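Local atomic coordinates of oxidized polyvinyl alcohol hydrolase (Pseudomonas sp. VM15C, PDB entry 3WWC), a protein that hydrolyses beta-diketones such as 4,6-nonanedione, and oxidized polyvinyl alcohol in the second step of polyvinyl alcohol degradation. Residues S299-H303 and M304-L308; T251-G255 and E256-W260. The protein carries 1 engineered substitution. One frame throughout, in Å; residues are numbered along the deposited sequence.

Interaction 1: residues S299-H303 and M304-L308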
ATOM      1  N   SER A 299     -10.618 -12.595   1.337  1.00 12.66           N
ATOM      2  CA  SER A 299     -12.028 -12.276   1.493  1.00 13.63           C
ATOM      3  C   SER A 299     -12.733 -12.541   0.142  1.00 15.99           C
ATOM      4  O   SER A 299     -12.145 -13.105  -0.778  1.00 15.83           O
ATOM      5  CB  SER A 299     -12.277 -10.842   1.969  1.00 14.28           C
ATOM      6  OG  SER A 299     -13.668 -10.702   2.329  1.00 17.50           O
ATOM      7  N   THR A 300     -13.983 -12.100   0.007  1.00 16.51           N
ATOM      8  CA  THR A 300     -14.721 -12.423  -1.211  1.00 18.31           C
ATOM      9  C   THR A 300     -15.402 -11.239  -1.797  1.00 19.78           C
ATOM     10  O   THR A 300     -16.348 -11.380  -2.594  1.00 20.85           O
ATOM     11  CB  THR A 300     -15.813 -13.453  -0.874  1.00 19.52           C
ATOM     12  OG1 THR A 300     -16.598 -12.930   0.213  1.00 20.58           O
ATOM     13  CG2 THR A 300     -15.202 -14.782  -0.454  1.00 21.60           C
ATOM     14  N   HIS A 301     -14.952 -10.061  -1.429  1.00 17.94           N
ATOM     15  CA  HIS A 301     -15.580  -8.840  -1.877  1.00 19.23           C
ATOM     16  C   HIS A 301     -15.139  -8.293  -3.229  1.00 20.39           C
ATOM     17  O   HIS A 301     -15.704  -7.286  -3.691  1.00 21.61           O
ATOM     18  CB  HIS A 301     -15.321  -7.767  -0.847  1.00 18.76           C
ATOM     19  CG  HIS A 301     -13.869  -7.413  -0.724  1.00 16.83           C
ATOM     20  ND1 HIS A 301     -12.945  -8.282  -0.184  1.00 15.61           N
ATOM     21  CD2 HIS A 301     -13.172  -6.344  -1.155  1.00 16.69           C
ATOM     22  CE1 HIS A 301     -11.732  -7.762  -0.292  1.00 17.42           C
ATOM     23  NE2 HIS A 301     -11.844  -6.591  -0.890  1.00 15.09           N
ATOM     24  N   GLY A 302     -14.094  -8.880  -3.816  1.00 17.23           N
ATOM     25  CA  GLY A 302     -13.626  -8.425  -5.112  1.00 16.98           C
ATOM     26  C   GLY A 302     -12.493  -7.432  -5.090  1.00 16.80           C
ATOM     27  O   GLY A 302     -11.530  -7.536  -4.283  1.00 17.93           O
ATOM     28  N   HIS A 303     -12.571  -6.446  -5.977  1.00 16.32           N
ATOM     29  CA  HIS A 303     -11.534  -5.442  -6.065  1.00 15.82           C
ATOM     30  C   HIS A 303     -12.067  -4.089  -5.641  1.00 18.97           C
ATOM     31  O   HIS A 303     -12.440  -3.250  -6.495  1.00 21.84           O
ATOM     32  CB  HIS A 303     -11.025  -5.328  -7.500  1.00 17.58           C
ATOM     33  CG  HIS A 303      -9.735  -4.576  -7.621  1.00 16.82           C
ATOM     34  ND1 HIS A 303      -8.556  -5.032  -7.071  1.00 16.77           N
ATOM     35  CD2 HIS A 303      -9.433  -3.402  -8.232  1.00 18.66           C
ATOM     36  CE1 HIS A 303      -7.581  -4.173  -7.340  1.00 17.45           C
ATOM     37  NE2 HIS A 303      -8.092  -3.179  -8.050  1.00 19.57           N
ATOM     38  N   MET A 304     -12.163  -3.894  -4.339  1.00 15.40           N
ATOM     39  CA  MET A 304     -12.630  -2.643  -3.744  1.00 13.94           C
ATOM     40  C   MET A 304     -12.244  -2.739  -2.281  1.00 11.24           C
ATOM     41  O   MET A 304     -11.719  -3.757  -1.860  1.00 12.12           O
ATOM     42  CB  MET A 304     -14.150  -2.483  -3.883  1.00 17.80           C
ATOM     43  CG  MET A 304     -14.897  -3.664  -3.447  1.00 19.46           C
ATOM     44  SD  MET A 304     -16.651  -3.655  -4.063  1.00 26.69           S
ATOM     45  CE  MET A 304     -17.039  -2.084  -4.005  1.00 19.75           C
ATOM     46  N   TRP A 305     -12.423  -1.679  -1.527  1.00 10.20           N
ATOM     47  CA  TRP A 305     -12.062  -1.777  -0.113  1.00  9.79           C
ATOM     48  C   TRP A 305     -12.909  -2.880   0.489  1.00 10.61           C
ATOM     49  O   TRP A 305     -14.072  -3.027   0.124  1.00 11.58           O
ATOM     50  CB  TRP A 305     -12.405  -0.465   0.595  1.00  9.87           C
ATOM     51  CG  TRP A 305     -11.700  -0.354   1.921  1.00  9.47           C
ATOM     52  CD1 TRP A 305     -12.120  -0.854   3.156  1.00  8.96           C
ATOM     53  CD2 TRP A 305     -10.399   0.170   2.115  1.00  8.62           C
ATOM     54  NE1 TRP A 305     -11.135  -0.667   4.071  1.00  9.88           N
ATOM     55  CE2 TRP A 305     -10.059  -0.043   3.465  1.00  8.18           C
ATOM     56  CE3 TRP A 305      -9.483   0.803   1.273  1.00 10.04           C
ATOM     57  CZ2 TRP A 305      -8.815   0.341   4.010  1.00  8.25           C
ATOM     58  CZ3 TRP A 305      -8.258   1.195   1.788  1.00  9.91           C
ATOM     59  CH2 TRP A 305      -7.924   0.956   3.169  1.00  8.54           C
ATOM     60  N   PRO A 306     -12.381  -3.638   1.452  1.00  9.60           N
ATOM     61  CA  PRO A 306     -13.094  -4.734   2.143  1.00 10.43           C
ATOM     62  C   PRO A 306     -14.516  -4.261   2.443  1.00 11.61           C
ATOM     63  O   PRO A 306     -14.714  -3.213   3.065  1.00 10.78           O
ATOM     64  CB  PRO A 306     -12.252  -4.922   3.404  1.00 11.16           C
ATOM     65  CG  PRO A 306     -10.831  -4.871   2.759  1.00 10.33           C
ATOM     66  CD  PRO A 306     -10.959  -3.599   1.861  1.00  9.56           C
ATOM     67  N   GLN A 307     -15.490  -5.067   1.990  1.00 11.67           N
ATOM     68  CA  GLN A 307     -16.889  -4.690   2.080  1.00 12.00           C
ATOM     69  C   GLN A 307     -17.661  -5.317   3.209  1.00 11.72           C
ATOM     70  O   GLN A 307     -18.634  -4.707   3.702  1.00 13.21           O
ATOM     71  CB  GLN A 307     -17.596  -5.063   0.773  1.00 11.48           C
ATOM     72  CG  GLN A 307     -17.076  -4.287  -0.445  1.00 11.46           C
ATOM     73  CD  GLN A 307     -17.431  -2.823  -0.391  1.00 14.16           C
ATOM     74  OE1 GLN A 307     -16.546  -1.955  -0.276  1.00 15.95           O
ATOM     75  NE2 GLN A 307     -18.712  -2.515  -0.464  1.00 13.90           N
ATOM     76  N   LEU A 308     -17.266  -6.517   3.583  1.00 12.69           N
ATOM     77  CA  LEU A 308     -17.940  -7.194   4.682  1.00 13.85           C
ATOM     78  C   LEU A 308     -17.381  -6.681   6.026  1.00 12.38           C
ATOM     79  O   LEU A 308     -16.169  -6.782   6.287  1.00 12.43           O
ATOM     80  CB  LEU A 308     -17.728  -8.714   4.582  1.00 14.97           C
ATOM     81  CG  LEU A 308     -18.200  -9.338   3.275  1.00 17.68           C
ATOM     82  CD1 LEU A 308     -17.598 -10.778   3.170  1.00 19.16           C
ATOM     83  CD2 LEU A 308     -19.739  -9.298   3.212  1.00 20.10           C
TER
HETATM   84  O   HOH W   1     -14.889  -7.950   2.433  1.00 19.00           O
HETATM   85  O   HOH W   2      -9.971  -6.018  -2.934  1.00 20.66           O
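Met-304 meets His-301 through its backbone: its carbonyl O lies at the edge of the imidazole, near the ring plane and 3.0 Å from NE2. Water 2, hydrogen-bonded to His-301 NE2 at 2.8 Å, donates to Gly-302 O and so links the ring to the backbone. The CG of Met-304 rests 3.7 Å from His-301 O. Two residues on, Pro-306 places its CA over one face of the imidazole, 3.8 Å from the ring centroid and 16° off the normal, a CH-pi contact. His-301 can offer that face because its CG sits between the backbone N and the carbonyl carbon (chi1 65°), turning the ring into the loop. Gln-307 adds an aliphatic touch, CB to His-301 CB at 3.9 Å. Leu-308 closes the loop: its CD1 approaches Thr-300 OG1 at 3.8 Å, while water 1 links its N to Ser-299 OG, which also bonds Gly-341 O. Held at this bend, His-303 bonds Asp-258 through ND1 and the bound butanoic acid through NE2, beside the engineered Ala-177. This is consistent with the histidine-bearing loop of an alpha/beta-hydrolase active site.

Interaction 2: residues T251-G255 and E256-W260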
ATOM      1  N   THR A 251      -1.211  -8.707   3.627  1.00  7.69           N
ATOM      2  CA  THR A 251      -1.644  -8.630   2.221  1.00  8.61           C
ATOM      3  C   THR A 251      -3.044  -9.184   2.109  1.00  8.20           C
ATOM      4  O   THR A 251      -3.317 -10.267   2.644  1.00  9.36           O
ATOM      5  CB  THR A 251      -0.733  -9.443   1.348  1.00  9.05           C
ATOM      6  OG1 THR A 251       0.621  -8.954   1.472  1.00  8.94           O
ATOM      7  CG2 THR A 251      -1.178  -9.351  -0.118  1.00  8.71           C
ATOM      8  N   VAL A 252      -3.940  -8.474   1.437  1.00  7.16           N
ATOM      9  CA  VAL A 252      -5.350  -8.932   1.325  1.00  7.88           C
ATOM     10  C   VAL A 252      -5.739  -9.171  -0.132  1.00  8.44           C
ATOM     11  O   VAL A 252      -5.489  -8.309  -1.010  1.00  9.24           O
ATOM     12  CB  VAL A 252      -6.290  -7.865   1.889  1.00  8.20           C
ATOM     13  CG1 VAL A 252      -7.752  -8.353   1.830  1.00 11.50           C
ATOM     14  CG2 VAL A 252      -5.896  -7.544   3.349  1.00 10.42           C
ATOM     15  N   TRP A 253      -6.309 -10.353  -0.377  1.00  7.99           N
ATOM     16  CA  TRP A 253      -6.826 -10.747  -1.700  1.00  8.28           C
ATOM     17  C   TRP A 253      -8.342 -10.803  -1.572  1.00  9.93           C
ATOM     18  O   TRP A 253      -8.859 -11.377  -0.610  1.00 10.31           O
ATOM     19  CB  TRP A 253      -6.296 -12.143  -2.075  1.00  9.02           C
ATOM     20  CG  TRP A 253      -6.852 -12.663  -3.353  1.00  9.17           C
ATOM     21  CD1 TRP A 253      -6.723 -12.076  -4.591  1.00  9.73           C
ATOM     22  CD2 TRP A 253      -7.527 -13.915  -3.570  1.00 11.02           C
ATOM     23  NE1 TRP A 253      -7.258 -12.893  -5.556  1.00 10.92           N
ATOM     24  CE2 TRP A 253      -7.760 -14.028  -4.950  1.00 10.09           C
ATOM     25  CE3 TRP A 253      -7.955 -14.955  -2.724  1.00 13.30           C
ATOM     26  CZ2 TRP A 253      -8.405 -15.145  -5.521  1.00 12.64           C
ATOM     27  CZ3 TRP A 253      -8.587 -16.066  -3.297  1.00 13.93           C
ATOM     28  CH2 TRP A 253      -8.803 -16.144  -4.678  1.00 13.20           C
ATOM     29  N   GLY A 254      -9.040 -10.246  -2.571  1.00 10.27           N
ATOM     30  CA  GLY A 254     -10.496 -10.151  -2.552  1.00 11.59           C
ATOM     31  C   GLY A 254     -11.242 -11.293  -3.215  1.00 11.96           C
ATOM     32  O   GLY A 254     -12.465 -11.176  -3.465  1.00 12.70           O
ATOM     33  N   GLY A 255     -10.552 -12.396  -3.476  1.00 12.61           N
ATOM     34  CA  GLY A 255     -11.208 -13.553  -4.070  1.00 12.78           C
ATOM     35  C   GLY A 255     -11.270 -13.613  -5.569  1.00 14.98           C
ATOM     36  O   GLY A 255     -10.635 -12.838  -6.272  1.00 13.58           O
ATOM     37  N   GLU A 256     -12.117 -14.537  -6.042  1.00 15.63           N
ATOM     38  CA  GLU A 256     -12.274 -14.810  -7.475  1.00 18.55           C
ATOM     39  C   GLU A 256     -12.522 -13.631  -8.374  1.00 18.21           C
ATOM     40  O   GLU A 256     -12.078 -13.616  -9.548  1.00 19.05           O
ATOM     41  CB  GLU A 256     -13.399 -15.853  -7.667  1.00 20.57           C
ATOM     42  CG  GLU A 256     -13.046 -17.165  -7.041  1.00 29.18           C
ATOM     43  CD  GLU A 256     -11.884 -17.831  -7.773  1.00 32.96           C
ATOM     44  OE1 GLU A 256     -11.867 -17.722  -9.036  1.00 36.85           O
ATOM     45  OE2 GLU A 256     -11.015 -18.467  -7.113  1.00 35.17           O
ATOM     46  N   LYS A 257     -13.233 -12.628  -7.867  1.00 17.10           N
ATOM     47  CA  LYS A 257     -13.536 -11.448  -8.631  1.00 18.08           C
ATOM     48  C   LYS A 257     -12.574 -10.266  -8.396  1.00 16.17           C
ATOM     49  O   LYS A 257     -12.850  -9.153  -8.819  1.00 17.33           O
ATOM     50  CB  LYS A 257     -14.949 -10.954  -8.319  1.00 21.24           C
ATOM     51  CG  LYS A 257     -16.072 -11.957  -8.602  1.00 27.17           C
ATOM     52  CD  LYS A 257     -16.179 -12.251 -10.078  1.00 30.92           C
ATOM     53  CE  LYS A 257     -17.643 -12.304 -10.518  1.00 34.76           C
ATOM     54  NZ  LYS A 257     -18.487 -13.098  -9.573  1.00 37.43           N
ATOM     55  N   ASP A 258     -11.436 -10.515  -7.743  1.00 14.07           N
ATOM     56  CA  ASP A 258     -10.483  -9.447  -7.493  1.00 12.05           C
ATOM     57  C   ASP A 258      -9.611  -9.306  -8.754  1.00 12.02           C
ATOM     58  O   ASP A 258      -8.524  -9.871  -8.862  1.00 11.36           O
ATOM     59  CB  ASP A 258      -9.666  -9.794  -6.243  1.00 10.05           C
ATOM     60  CG  ASP A 258      -8.793  -8.614  -5.774  1.00 11.56           C
ATOM     61  OD1 ASP A 258      -8.815  -7.561  -6.448  1.00 12.78           O
ATOM     62  OD2 ASP A 258      -8.057  -8.765  -4.755  1.00 10.08           O
ATOM     63  N   LEU A 259     -10.161  -8.529  -9.697  1.00 14.09           N
ATOM     64  CA  LEU A 259      -9.607  -8.313 -11.047  1.00 15.20           C
ATOM     65  C   LEU A 259      -9.905  -6.879 -11.386  1.00 17.44           C
ATOM     66  O   LEU A 259     -10.819  -6.314 -10.802  1.00 19.33           O
ATOM     67  CB  LEU A 259     -10.364  -9.181 -12.060  1.00 17.52           C
ATOM     68  CG  LEU A 259     -10.433 -10.686 -11.775  1.00 15.99           C
ATOM     69  CD1 LEU A 259     -11.497 -11.390 -12.636  1.00 18.52           C
ATOM     70  CD2 LEU A 259      -9.047 -11.276 -12.033  1.00 17.38           C
ATOM     71  N   TRP A 260      -9.170  -6.299 -12.316  1.00 17.21           N
ATOM     72  CA  TRP A 260      -9.428  -4.910 -12.711  1.00 20.04           C
ATOM     73  C   TRP A 260      -9.467  -4.797 -14.219  1.00 19.14           C
ATOM     74  O   TRP A 260      -8.583  -5.302 -14.909  1.00 18.51           O
ATOM     75  CB  TRP A 260      -8.327  -3.968 -12.163  1.00 23.37           C
ATOM     76  CG  TRP A 260      -8.420  -2.475 -12.563  1.00 27.60           C
ATOM     77  CD1 TRP A 260      -7.573  -1.777 -13.401  1.00 28.19           C
ATOM     78  CD2 TRP A 260      -9.368  -1.525 -12.082  1.00 28.68           C
ATOM     79  NE1 TRP A 260      -7.945  -0.446 -13.460  1.00 28.55           N
ATOM     80  CE2 TRP A 260      -9.045  -0.269 -12.663  1.00 29.71           C
ATOM     81  CE3 TRP A 260     -10.463  -1.612 -11.216  1.00 31.65           C
ATOM     82  CZ2 TRP A 260      -9.782   0.894 -12.405  1.00 31.02           C
ATOM     83  CZ3 TRP A 260     -11.203  -0.457 -10.955  1.00 32.56           C
ATOM     84  CH2 TRP A 260     -10.856   0.781 -11.552  1.00 32.51           C
TER
HETATM   85  O   HOH W   3      -8.109 -12.614  -8.409  1.00 14.68           O
HETATM   86  O   HOH W   4     -14.323 -12.080  -5.256  1.00 20.26           O
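The carboxylate of Asp-258 folds back on the backbone four residues earlier, where OD2 accepts the N-H of Gly-254 on its anti side, 31° out of the carboxylate plane. The bond is short and fairly straight, with Gly-254 N to Asp-258 OD2 at 2.8 Å. It spans a type I beta turn, Gly-255 to Asp-258, just past strand 247-253 of the alpha/beta-hydrolase sheet, the region where this fold usually carries its catalytic acid. The turn is closed by Asp-258 N donating to Gly-255 O at 2.9 Å, from above the carbonyl plane. Asp-258 is also the centre of an inverse gamma turn. With CG anti to the backbone N (chi1 -171°), its carboxylate reaches across to the strand end, where OD2 is also bonded to Ser-201 and OD1 faces His-303. Replacing Asp-258 by an alanine removes the acceptor, and is likely to leave the Gly-254 N-H, Ser-201 OG and His-303 ND1 without their mate and the imidazole less firmly oriented. At the backbone angles of Gly-255 a CB would be jammed against Gly-254 O, so a residue with a side chain fits poorly there.

The indole of Trp-253 lies along this turn. Gly-255 N sits 3.4 Å above the ring plane, over its centre, and CD1 of Trp-253 comes within 3.6 Å of Asp-258 OD2. At the far end, Trp-253 CH2 is 4.0 Å from OE2 of Glu-256, whose carboxylate stands nearly perpendicular to the indole and forms a salt bridge with Arg-276. Water 3, in the ring plane, accepts from Trp-253 NE1 at 3.0 Å and can donate to Asp-258 O, among other acceptors. Water 4 bridges the turn, donating to Gly-254 O at 2.7 Å and accepting from Lys-257 N.

Overall arrangement
Interaction 2 comes first along the chain, after strand 247-253, and interaction 1 follows strand 292-298. These strands are parallel neighbours in the mixed central sheet, so both loops leave the sheet at the C-terminal ends of these strands, with centres about 7 Å apart. Helix 275-288 lies between them in sequence. The loops touch directly: Gly-302 N lies 2.8 Å from Gly-254 O, a probable hydrogen bond that extends the pairing of the two strands, and the acid-histidine pair joins them a second time. Together they bring acid and histidine to the butanoic acid pocket, with Trp-260 also contributing, an arrangement consistent with a catalytic triad whose nucleophile position is the engineered Ala-177.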